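Local structure of beta-glucosidase (Pseudoalteromonas sp., 3F95) at residues Q105-C108 with C113-D116; P8-S13 with M18-A23; A35-G40 with L45-V50; Q124-A127 with W131-L134. The protein is the extra C-terminal beta-sandwich domain of an exo-1,3/1,4-beta-glucanase, the whole enzyme probably hydrolysing beta-glucosidic bonds in glucans. One frame throughout, in Å; residues are numbered along the deposited sequence.

Interaction 1. Residues Q105-C108 with C113-D116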
loop_
_atom_site.group_PDB
_atom_site.type_symbol
_atom_site.label_atom_id
_atom_site.label_comp_id
_atom_site.label_asym_id
_atom_site.label_seq_id
_atom_site.Cartn_x
_atom_site.Cartn_y
_atom_site.Cartn_z
ATOM N N GLN A 105 1.110 -5.615 -4.537
ATOM C CA GLN A 105 1.466 -5.214 -5.894
ATOM C C GLN A 105 1.832 -3.723 -5.916
ATOM O O GLN A 105 1.244 -2.930 -5.176
ATOM C CB GLN A 105 0.318 -5.577 -6.873
ATOM C CG GLN A 105 0.247 -7.071 -7.195
ATOM C CD GLN A 105 -1.044 -7.472 -7.910
ATOM O OE1 GLN A 105 -2.154 -7.244 -7.418
ATOM N NE2 GLN A 105 -0.894 -8.113 -9.065
ATOM N N VAL A 106 2.851 -3.351 -6.692
ATOM C CA VAL A 106 3.358 -1.991 -6.664
ATOM C C VAL A 106 3.440 -1.439 -8.089
ATOM O O VAL A 106 3.940 -2.122 -9.017
ATOM C CB VAL A 106 4.753 -1.933 -5.962
ATOM C CG1 VAL A 106 5.360 -0.555 -6.055
ATOM C CG2 VAL A 106 4.612 -2.388 -4.501
ATOM N N MET A 107 2.897 -0.236 -8.255
ATOM C CA MET A 107 2.929 0.508 -9.527
ATOM C C MET A 107 2.327 -0.307 -10.684
ATOM O O MET A 107 3.028 -0.805 -11.606
ATOM C CB MET A 107 4.338 1.052 -9.816
ATOM C CG MET A 107 4.839 2.037 -8.777
ATOM S SD MET A 107 3.850 3.564 -8.700
ATOM C CE MET A 107 3.956 3.932 -6.983
ATOM N N CYS A 108 1.007 -0.459 -10.604
ATOM C CA CYS A 108 0.254 -1.299 -11.519
ATOM C C CYS A 108 -0.422 -0.440 -12.573
ATOM O O CYS A 108 -1.051 0.566 -12.252
ATOM C CB CYS A 108 -0.835 -2.072 -10.785
ATOM S SG CYS A 108 -0.183 -3.165 -9.493
ATOM N N CYS A 113 1.944 -4.901 -13.318
ATOM C CA CYS A 113 2.585 -4.270 -12.110
ATOM C C CYS A 113 4.116 -4.315 -12.132
ATOM O O CYS A 113 4.699 -5.328 -12.547
ATOM C CB CYS A 113 2.083 -4.879 -10.780
ATOM S SG CYS A 113 0.276 -4.874 -10.534
ATOM N N LEU A 114 4.764 -3.241 -11.664
ATOM C CA LEU A 114 6.234 -3.203 -11.572
ATOM C C LEU A 114 6.779 -4.230 -10.567
ATOM O O LEU A 114 7.823 -4.848 -10.808
ATOM C CB LEU A 114 6.769 -1.796 -11.280
ATOM C CG LEU A 114 6.564 -0.697 -12.347
ATOM C CD1 LEU A 114 7.205 0.594 -11.902
ATOM C CD2 LEU A 114 7.074 -1.112 -13.733
ATOM N N ARG A 115 6.056 -4.440 -9.464
ATOM C CA ARG A 115 6.423 -5.471 -8.495
ATOM C C ARG A 115 5.202 -6.253 -8.065
ATOM O O ARG A 115 4.109 -5.690 -7.927
ATOM C CB ARG A 115 7.094 -4.877 -7.248
ATOM C CG ARG A 115 8.393 -4.113 -7.496
ATOM C CD ARG A 115 9.583 -5.025 -7.899
ATOM N NE ARG A 115 9.789 -6.143 -6.985
ATOM C CZ ARG A 115 10.382 -6.081 -5.790
ATOM N NH1 ARG A 115 10.874 -4.939 -5.294
ATOM N NH2 ARG A 115 10.483 -7.192 -5.090
ATOM N N ASP A 116 5.405 -7.555 -7.851
ATOM C CA ASP A 116 4.374 -8.446 -7.364
ATOM C C ASP A 116 4.998 -9.285 -6.241
ATOM O O ASP A 116 5.815 -10.179 -6.509
ATOM C CB ASP A 116 3.874 -9.318 -8.521
ATOM C CG ASP A 116 2.592 -10.070 -8.190
ATOM O OD1 ASP A 116 1.730 -10.204 -9.099
ATOM O OD2 ASP A 116 2.433 -10.536 -7.043
HETATM O O HOH W 1 1.203 -8.062 -11.242
#

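Interaction 2. Residues P8-S13 with M18-A23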
loop_
_atom_site.group_PDB
_atom_site.type_symbol
_atom_site.label_atom_id
_atom_site.label_comp_id
_atom_site.label_asym_id
_atom_site.label_seq_id
_atom_site.Cartn_x
_atom_site.Cartn_y
_atom_site.Cartn_z
ATOM N N PRO A 8 5.580 12.600 -2.439
ATOM C CA PRO A 8 4.646 12.009 -1.478
ATOM C C PRO A 8 3.356 11.540 -2.149
ATOM O O PRO A 8 2.860 12.193 -3.094
ATOM C CB PRO A 8 4.363 13.171 -0.505
ATOM C CG PRO A 8 4.497 14.396 -1.431
ATOM C CD PRO A 8 5.761 14.049 -2.190
ATOM N N LEU A 9 2.835 10.402 -1.677
ATOM C CA LEU A 9 1.538 9.899 -2.146
ATOM C C LEU A 9 0.523 9.871 -1.019
ATOM O O LEU A 9 -0.670 10.188 -1.214
ATOM C CB LEU A 9 1.669 8.490 -2.748
ATOM C CG LEU A 9 2.617 8.346 -3.965
ATOM C CD1 LEU A 9 2.773 6.875 -4.376
ATOM C CD2 LEU A 9 2.149 9.187 -5.155
ATOM N N PHE A 10 0.987 9.429 0.149
ATOM C CA PHE A 10 0.208 9.541 1.374
ATOM C C PHE A 10 1.132 9.799 2.544
ATOM O O PHE A 10 1.614 8.873 3.178
ATOM C CB PHE A 10 -0.698 8.322 1.653
ATOM C CG PHE A 10 -1.500 8.455 2.925
ATOM C CD1 PHE A 10 -2.707 9.177 2.941
ATOM C CD2 PHE A 10 -1.045 7.895 4.119
ATOM C CE1 PHE A 10 -3.439 9.324 4.142
ATOM C CE2 PHE A 10 -1.763 8.053 5.319
ATOM C CZ PHE A 10 -2.959 8.766 5.325
ATOM N N VAL A 11 1.390 11.073 2.799
ATOM C CA VAL A 11 2.215 11.469 3.942
ATOM C C VAL A 11 1.359 12.397 4.799
ATOM O O VAL A 11 1.260 13.621 4.562
ATOM C CB VAL A 11 3.603 12.116 3.544
ATOM C CG1 VAL A 11 4.440 12.363 4.824
ATOM C CG2 VAL A 11 4.396 11.203 2.560
ATOM N N ARG A 12 0.740 11.778 5.799
ATOM C CA ARG A 12 -0.249 12.383 6.681
ATOM C C ARG A 12 -1.622 12.622 6.031
ATOM O O ARG A 12 -2.629 12.596 6.734
ATOM C CB ARG A 12 0.248 13.683 7.310
ATOM C CG ARG A 12 1.551 13.523 8.101
ATOM C CD ARG A 12 1.800 14.769 8.965
ATOM N NE ARG A 12 0.768 14.971 9.988
ATOM C CZ ARG A 12 0.727 16.022 10.811
ATOM N NH1 ARG A 12 1.681 16.974 10.759
ATOM N NH2 ARG A 12 -0.234 16.120 11.709
ATOM N N SER A 13 -1.646 12.852 4.726
ATOM C CA SER A 13 -2.884 12.974 3.957
ATOM C C SER A 13 -2.616 12.571 2.516
ATOM O O SER A 13 -1.463 12.566 2.070
ATOM C CB SER A 13 -3.379 14.411 4.005
ATOM O OG SER A 13 -2.468 15.239 3.324
ATOM N N MET A 18 -4.741 11.455 -5.649
ATOM C CA MET A 18 -4.753 10.118 -5.025
ATOM C C MET A 18 -6.009 9.808 -4.208
ATOM O O MET A 18 -6.599 10.702 -3.586
ATOM C CB MET A 18 -3.519 9.867 -4.134
ATOM C CG MET A 18 -2.162 10.285 -4.682
ATOM S SD MET A 18 -1.737 9.454 -6.189
ATOM C CE MET A 18 -1.578 7.747 -5.665
ATOM N N THR A 19 -6.389 8.527 -4.188
ATOM C CA THR A 19 -7.447 8.025 -3.306
ATOM C C THR A 19 -7.079 6.662 -2.803
ATOM O O THR A 19 -6.340 5.931 -3.449
ATOM C CB THR A 19 -8.749 7.477 -3.998
ATOM O OG1 THR A 19 -8.702 7.487 -5.418
ATOM C CG2 THR A 19 -9.987 7.900 -3.356
ATOM N N TRP A 20 -7.710 6.283 -1.693
ATOM C CA TRP A 20 -7.754 4.891 -1.303
ATOM C C TRP A 20 -8.928 4.256 -2.074
ATOM O O TRP A 20 -9.969 4.919 -2.347
ATOM C CB TRP A 20 -8.027 4.759 0.192
ATOM C CG TRP A 20 -7.001 5.406 1.083
ATOM C CD1 TRP A 20 -7.134 6.544 1.787
ATOM C CD2 TRP A 20 -5.680 4.908 1.358
ATOM N NE1 TRP A 20 -5.964 6.828 2.475
ATOM C CE2 TRP A 20 -5.068 5.820 2.251
ATOM C CE3 TRP A 20 -4.959 3.789 0.922
ATOM C CZ2 TRP A 20 -3.746 5.651 2.728
ATOM C CZ3 TRP A 20 -3.645 3.614 1.404
ATOM C CH2 TRP A 20 -3.066 4.537 2.298
ATOM N N GLN A 21 -8.755 2.998 -2.443
ATOM C CA GLN A 21 -9.803 2.234 -3.117
ATOM C C GLN A 21 -10.038 0.937 -2.368
ATOM O O GLN A 21 -9.122 0.122 -2.243
ATOM C CB GLN A 21 -9.417 1.915 -4.573
ATOM C CG GLN A 21 -9.473 3.093 -5.504
ATOM C CD GLN A 21 -9.522 2.719 -6.990
ATOM O OE1 GLN A 21 -10.236 1.798 -7.417
ATOM N NE2 GLN A 21 -8.795 3.478 -7.786
ATOM N N LEU A 22 -11.272 0.717 -1.914
ATOM C CA LEU A 22 -11.611 -0.500 -1.175
ATOM C C LEU A 22 -12.550 -1.328 -2.062
ATOM O O LEU A 22 -13.695 -0.908 -2.310
ATOM C CB LEU A 22 -12.301 -0.150 0.143
ATOM C CG LEU A 22 -11.482 0.410 1.332
ATOM C CD1 LEU A 22 -10.845 1.761 1.000
ATOM C CD2 LEU A 22 -12.355 0.547 2.596
ATOM N N ALA A 23 -12.022 -2.429 -2.589
ATOM C CA ALA A 23 -12.719 -3.234 -3.605
ATOM C C ALA A 23 -12.951 -4.663 -3.128
ATOM O O ALA A 23 -12.042 -5.537 -3.176
ATOM C CB ALA A 23 -11.953 -3.184 -4.952
#

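Interaction 3. Residues A35-G40 with L45-V50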
loop_
_atom_site.group_PDB
_atom_site.type_symbol
_atom_site.label_atom_id
_atom_site.label_comp_id
_atom_site.label_asym_id
_atom_site.label_seq_id
_atom_site.Cartn_x
_atom_site.Cartn_y
_atom_site.Cartn_z
ATOM N N ALA A 35 -10.799 9.673 6.884
ATOM C CA ALA A 35 -10.193 8.954 8.031
ATOM C C ALA A 35 -10.616 7.467 8.112
ATOM O O ALA A 35 -9.875 6.601 8.602
ATOM C CB ALA A 35 -10.569 9.673 9.289
ATOM N N SER A 36 -11.819 7.180 7.638
ATOM C CA SER A 36 -12.362 5.814 7.730
ATOM C C SER A 36 -13.238 5.548 6.503
ATOM O O SER A 36 -13.754 6.476 5.888
ATOM C CB SER A 36 -13.186 5.620 9.019
ATOM O OG SER A 36 -14.302 6.499 9.048
ATOM N N ALA A 37 -13.424 4.273 6.199
ATOM C CA ALA A 37 -14.225 3.841 5.072
ATOM C C ALA A 37 -14.576 2.377 5.267
ATOM O O ALA A 37 -13.944 1.694 6.055
ATOM C CB ALA A 37 -13.460 4.037 3.747
ATOM N N THR A 38 -15.588 1.912 4.530
ATOM C CA THR A 38 -15.904 0.488 4.437
ATOM C C THR A 38 -15.986 0.139 2.962
ATOM O O THR A 38 -16.289 1.017 2.123
ATOM C CB THR A 38 -17.284 0.138 5.076
ATOM O OG1 THR A 38 -18.325 0.665 4.250
ATOM C CG2 THR A 38 -17.413 0.761 6.454
ATOM N N SER A 39 -15.764 -1.128 2.653
ATOM C CA SER A 39 -15.947 -1.628 1.299
ATOM C C SER A 39 -17.453 -1.693 0.982
ATOM O O SER A 39 -18.282 -1.399 1.857
ATOM C CB SER A 39 -15.291 -2.989 1.131
ATOM O OG SER A 39 -15.846 -3.967 1.989
ATOM N N GLY A 40 -17.781 -2.061 -0.252
ATOM C CA GLY A 40 -19.196 -2.054 -0.691
ATOM C C GLY A 40 -20.133 -2.897 0.169
ATOM O O GLY A 40 -21.315 -2.539 0.344
ATOM N N LEU A 45 -13.738 -5.259 3.943
ATOM C CA LEU A 45 -12.505 -4.451 4.059
ATOM C C LEU A 45 -12.913 -3.120 4.700
ATOM O O LEU A 45 -13.778 -2.416 4.172
ATOM C CB LEU A 45 -11.838 -4.240 2.685
ATOM C CG LEU A 45 -10.561 -3.380 2.625
ATOM C CD1 LEU A 45 -9.492 -3.899 3.623
ATOM C CD2 LEU A 45 -9.998 -3.323 1.186
ATOM N N LEU A 46 -12.297 -2.799 5.848
ATOM C CA LEU A 46 -12.581 -1.581 6.604
ATOM C C LEU A 46 -11.293 -0.801 6.800
ATOM O O LEU A 46 -10.241 -1.408 7.008
ATOM C CB LEU A 46 -13.147 -1.874 7.995
ATOM C CG LEU A 46 -14.396 -2.748 8.248
ATOM C CD1 LEU A 46 -14.972 -2.375 9.644
ATOM C CD2 LEU A 46 -15.447 -2.645 7.162
ATOM N N MET A 47 -11.404 0.517 6.735
ATOM C CA MET A 47 -10.297 1.425 6.972
ATOM C C MET A 47 -10.615 2.335 8.171
ATOM O O MET A 47 -11.712 2.871 8.264
ATOM C CB MET A 47 -10.068 2.295 5.722
ATOM C CG MET A 47 -8.986 3.371 5.947
ATOM S SD MET A 47 -8.643 4.385 4.511
ATOM C CE MET A 47 -9.989 5.606 4.586
ATOM N N GLN A 48 -9.643 2.482 9.076
ATOM C CA GLN A 48 -9.719 3.369 10.238
ATOM C C GLN A 48 -8.438 4.197 10.247
ATOM O O GLN A 48 -7.481 3.856 9.562
ATOM C CB GLN A 48 -9.698 2.554 11.525
ATOM C CG GLN A 48 -10.946 1.812 11.929
ATOM C CD GLN A 48 -10.722 1.090 13.255
ATOM O OE1 GLN A 48 -9.882 1.503 14.064
ATOM N NE2 GLN A 48 -11.456 0.007 13.477
ATOM N N SER A 49 -8.399 5.293 11.007
ATOM C CA SER A 49 -7.150 6.022 11.139
ATOM C C SER A 49 -6.397 5.473 12.340
ATOM O O SER A 49 -7.004 5.012 13.305
ATOM C CB SER A 49 -7.395 7.515 11.296
ATOM O OG SER A 49 -7.941 7.782 12.567
ATOM N N VAL A 50 -5.076 5.552 12.279
ATOM C CA VAL A 50 -4.222 5.157 13.404
ATOM C C VAL A 50 -3.157 6.269 13.589
ATOM O O VAL A 50 -2.941 7.109 12.698
ATOM C CB VAL A 50 -3.536 3.786 13.165
ATOM C CG1 VAL A 50 -4.543 2.647 13.030
ATOM C CG2 VAL A 50 -2.614 3.815 11.965
#

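Interaction 4. Residues Q124-A127 with W131-L134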
loop_
_atom_site.group_PDB
_atom_site.type_symbol
_atom_site.label_atom_id
_atom_site.label_comp_id
_atom_site.label_asym_id
_atom_site.label_seq_id
_atom_site.Cartn_x
_atom_site.Cartn_y
_atom_site.Cartn_z
ATOM N N GLN A 124 8.544 -12.723 7.977
ATOM C CA GLN A 124 9.339 -12.872 9.188
ATOM C C GLN A 124 9.803 -11.524 9.689
ATOM O O GLN A 124 9.697 -11.245 10.865
ATOM C CB GLN A 124 10.483 -13.868 9.009
ATOM C CG GLN A 124 10.015 -15.319 9.039
ATOM C CD GLN A 124 9.714 -15.836 10.449
ATOM O OE1 GLN A 124 8.711 -15.457 11.078
ATOM N NE2 GLN A 124 10.589 -16.717 10.953
ATOM N N LEU A 125 10.274 -10.663 8.793
ATOM C CA LEU A 125 10.727 -9.349 9.239
ATOM C C LEU A 125 9.600 -8.466 9.815
ATOM O O LEU A 125 9.866 -7.545 10.589
ATOM C CB LEU A 125 11.520 -8.648 8.137
ATOM C CG LEU A 125 10.921 -8.218 6.808
ATOM C CD1 LEU A 125 10.350 -6.793 6.906
ATOM C CD2 LEU A 125 12.014 -8.284 5.747
ATOM N N MET A 126 8.348 -8.770 9.444
ATOM C CA MET A 126 7.168 -8.082 9.964
ATOM C C MET A 126 6.541 -8.730 11.227
ATOM O O MET A 126 5.613 -8.183 11.834
ATOM C CB MET A 126 6.093 -8.011 8.862
ATOM C CG MET A 126 6.542 -7.283 7.567
ATOM S SD MET A 126 7.130 -5.594 7.808
ATOM C CE MET A 126 5.612 -4.717 8.185
ATOM N N ALA A 127 7.043 -9.906 11.611
ATOM C CA ALA A 127 6.350 -10.787 12.551
ATOM C C ALA A 127 6.316 -10.241 13.974
ATOM O O ALA A 127 5.517 -10.706 14.805
ATOM C CB ALA A 127 6.990 -12.195 12.538
ATOM N N TRP A 131 5.911 -1.423 13.649
ATOM C CA TRP A 131 6.096 -0.627 12.438
ATOM C C TRP A 131 7.480 -0.870 11.867
ATOM O O TRP A 131 8.460 -1.013 12.649
ATOM C CB TRP A 131 5.947 0.865 12.721
ATOM C CG TRP A 131 4.531 1.297 12.927
ATOM C CD1 TRP A 131 3.879 1.462 14.122
ATOM C CD2 TRP A 131 3.591 1.642 11.894
ATOM N NE1 TRP A 131 2.569 1.888 13.893
ATOM C CE2 TRP A 131 2.375 2.011 12.536
ATOM C CE3 TRP A 131 3.660 1.670 10.487
ATOM C CZ2 TRP A 131 1.226 2.422 11.810
ATOM C CZ3 TRP A 131 2.504 2.070 9.761
ATOM C CH2 TRP A 131 1.314 2.437 10.432
ATOM N N HIS A 132 7.561 -0.937 10.534
ATOM C CA HIS A 132 8.829 -0.967 9.779
ATOM C C HIS A 132 8.736 -0.087 8.544
ATOM O O HIS A 132 7.673 0.010 7.911
ATOM C CB HIS A 132 9.193 -2.378 9.337
ATOM C CG HIS A 132 9.258 -3.335 10.483
ATOM N ND1 HIS A 132 10.349 -3.409 11.320
ATOM C CD2 HIS A 132 8.342 -4.200 10.974
ATOM C CE1 HIS A 132 10.110 -4.300 12.269
ATOM N NE2 HIS A 132 8.897 -4.792 12.086
ATOM N N THR A 133 9.838 0.566 8.208
ATOM C CA THR A 133 9.911 1.324 6.980
ATOM C C THR A 133 10.411 0.396 5.870
ATOM O O THR A 133 11.518 -0.153 5.943
ATOM C CB THR A 133 10.853 2.534 7.117
ATOM O OG1 THR A 133 10.430 3.315 8.229
ATOM C CG2 THR A 133 10.797 3.383 5.866
ATOM N N LEU A 134 9.573 0.211 4.852
ATOM C CA LEU A 134 9.879 -0.699 3.746
ATOM C C LEU A 134 10.212 0.113 2.493
ATOM O O LEU A 134 9.459 1.041 2.123
ATOM C CB LEU A 134 8.674 -1.621 3.482
ATOM C CG LEU A 134 8.150 -2.484 4.636
ATOM C CD1 LEU A 134 6.928 -3.308 4.171
ATOM C CD2 LEU A 134 9.289 -3.429 5.159
#

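Interaction 1. Residues Q105-C108 with C113-D116
Q105 meets D116 on the same face of a beta hairpin, the two side chains pointing the same way. CG of D116 is anti to the backbone N (chi1 -167°), which brings the carboxylate alongside Q105. The Q105 amide plane is turned 51° from the D116 carboxylate. NE2 of Q105 gives a weak, bent hydrogen bond to OD1 of D116, 3.4 Å long. A water joins the same two atoms, accepting from NE2 and donating to OD1, so the pair is joined both directly and through water. The other carboxylate oxygen, OD2, takes a hydrogen bond from N103, while OE1 of Q105 is weakly bonded to R155.

V106 is held on both its backbone polar atoms by R115. Its N donates to O of R115 at 2.9 Å, and its O accepts from N of R115 at 3.2 Å. L114 and R115 both lie opposite V106, which is a classic beta bulge in the antiparallel pairing of strands 102-108 and 113-118. On the V106 face the CB atoms of V106 and R115 touch, and the guanidinium of R115 leads away to the carbonyls of P137 and L181.

M107 lies at a corner in the chain. Its O accepts from N of L114 at 3.0 Å, the donor standing 47° out of the carbonyl plane. CD1 of L114 packs on CB of M107 at 3.6 Å.

C108 is joined covalently to C113, SG to SG 2.1 Å. The bond lies on the Q105 and D116 face and ties the two strands beside the loop between them.

Interaction 2. Residues P8-S13 with M18-A23
F10 carries its ring fully anti to its own backbone N (chi1 -180°), and this sends the ring across to W20. W20 has CG anti to its carbonyl carbon instead (chi1 -60°), and the end of the indole swings nearer to F10. The two rings form a T-shaped, edge-to-face pair. The indole edge is directed at the phenyl face, with the planes at 62° and the six-membered ring centroids 5.0 Å apart. CZ2 of W20 stands over the centre of the F10 ring, and its nearest atom there is CG of F10 at 3.6 Å. NE1 of W20 lies out beyond the rim, 3.9 Å from CE1 of F10. N of S13 lies above the opposite face, offset toward the rim. Replacing F10 by an alanine would probably leave the indole edge of W20 without the face it packs against and open a gap between loop and strand.

A separate apolar contact joins L9 and M18, away from the rings. The M18 chain bends twice, at chi2 and chi3, and its CE reaches CD2 of L9 at 4.0 Å.

Y73 also touches L9 and M18, and F61 meets the indole of W20. L9 and F10 both face V168 in a classic beta bulge. The arrangement is buried aromatic and aliphatic packing of the kind that fills the inside of a beta-sandwich.

Interaction 3. Residues A35-G40 with L45-V50
OG of S39 has three polar partners, one of them weak. It accepts a hydrogen bond from N of L45 at 3.2 Å, is hydrogen-bonded to OD2 of D24 and has a weak bond to D41. With chi1 at 61°, OG sits between the backbone N and the carbonyl carbon, and from there it reaches N of L45. The backbone of S39 adds to this: its N donates to O of L45 at 2.8 Å, approaching nearly end-on to the carbonyl, though the bond is bent at the hydrogen (139°).

Further along, A37 and M47 form an antiparallel hydrogen-bonded pair. N of M47 donates to O of A37 at 2.9 Å, almost straight at 178°. N of A37 returns the bond to O of M47 at 3.0 Å.

T38 and L46 point the same way on one face of this hairpin, with CD2 of L46 3.9 Å from CB of T38. On the other face the bent end of M47 brings CE to CB of A37, also at 3.9 Å. W20 and F61 touch M47 there.

The strand edges are thus joined by backbone bonds, and one serine side chain stands in at the end of the ladder. The M47 face is apolar and probably belongs to the sandwich interior.

Interaction 4. Residues Q124-A127 with W131-L134
After a short, loosely formed helix around 124-126 the chain turns back into strand 132-137, with the CA atoms of M126 and H132 the nearest across the contact at 7.3 Å.

The imidazole of H132 is the centre of the contact. O of L125 lies over one face of the ring, offset toward the rim, 3.3 Å from NE2 of H132. The angle is poor, and this is not a hydrogen bond. NE2 is instead hydrogen-bonded to OD1 of D128, which helps fix the turn of the ring. The M126 and H132 side chains run alongside each other, pointing opposite ways. SD of M126 comes 3.7 Å from CD2 of H132 and lies 4.5 Å from the ring centroid, 59° off the ring normal, an oblique sulfur-aromatic contact. The M126 chain is bent at chi2 (-56°) and again at chi3, and these bends bring SD and CE to the ring. Putting an alanine at H132 would probably leave D128 without its imidazole partner and the sulfur of M126 without its aromatic neighbour.

The M126 and L134 side chains meet tip to tip, CD2 of L134 4.0 Å from SD of M126. The same methyl is 3.9 Å from CD1 of L125.

Around this helix-to-strand packing, F122 touches L134, and I179 of strand 179-180 touches both L125 and H132. The backbone of strand 132-137 bonds to strand 87-94. The short helix thus packs, through L125 and M126, on the sheet that holds strands 87-94 and 132-137.

From the N terminus, interaction 2 closes first, joining the loop after strand 6-8 to strand 18-24. Interaction 3 then closes the hairpin of strands 37-38 and 45-50. Interaction 1 closes the hairpin of 102-108 and 113-118, and interaction 4 closes the turn after helix 123-126. The four follow in series; none nests or crosses. Interaction 2 touches two of the others: L22 and W20 pack on interaction 3, and L9 touches M107 of interaction 1. Interactions 3 and 4 meet where V50 packs on W131. Strands 18-24 and 102-108 belong to one sheet of the sandwich, strands 45-50 and 132-137 to the other.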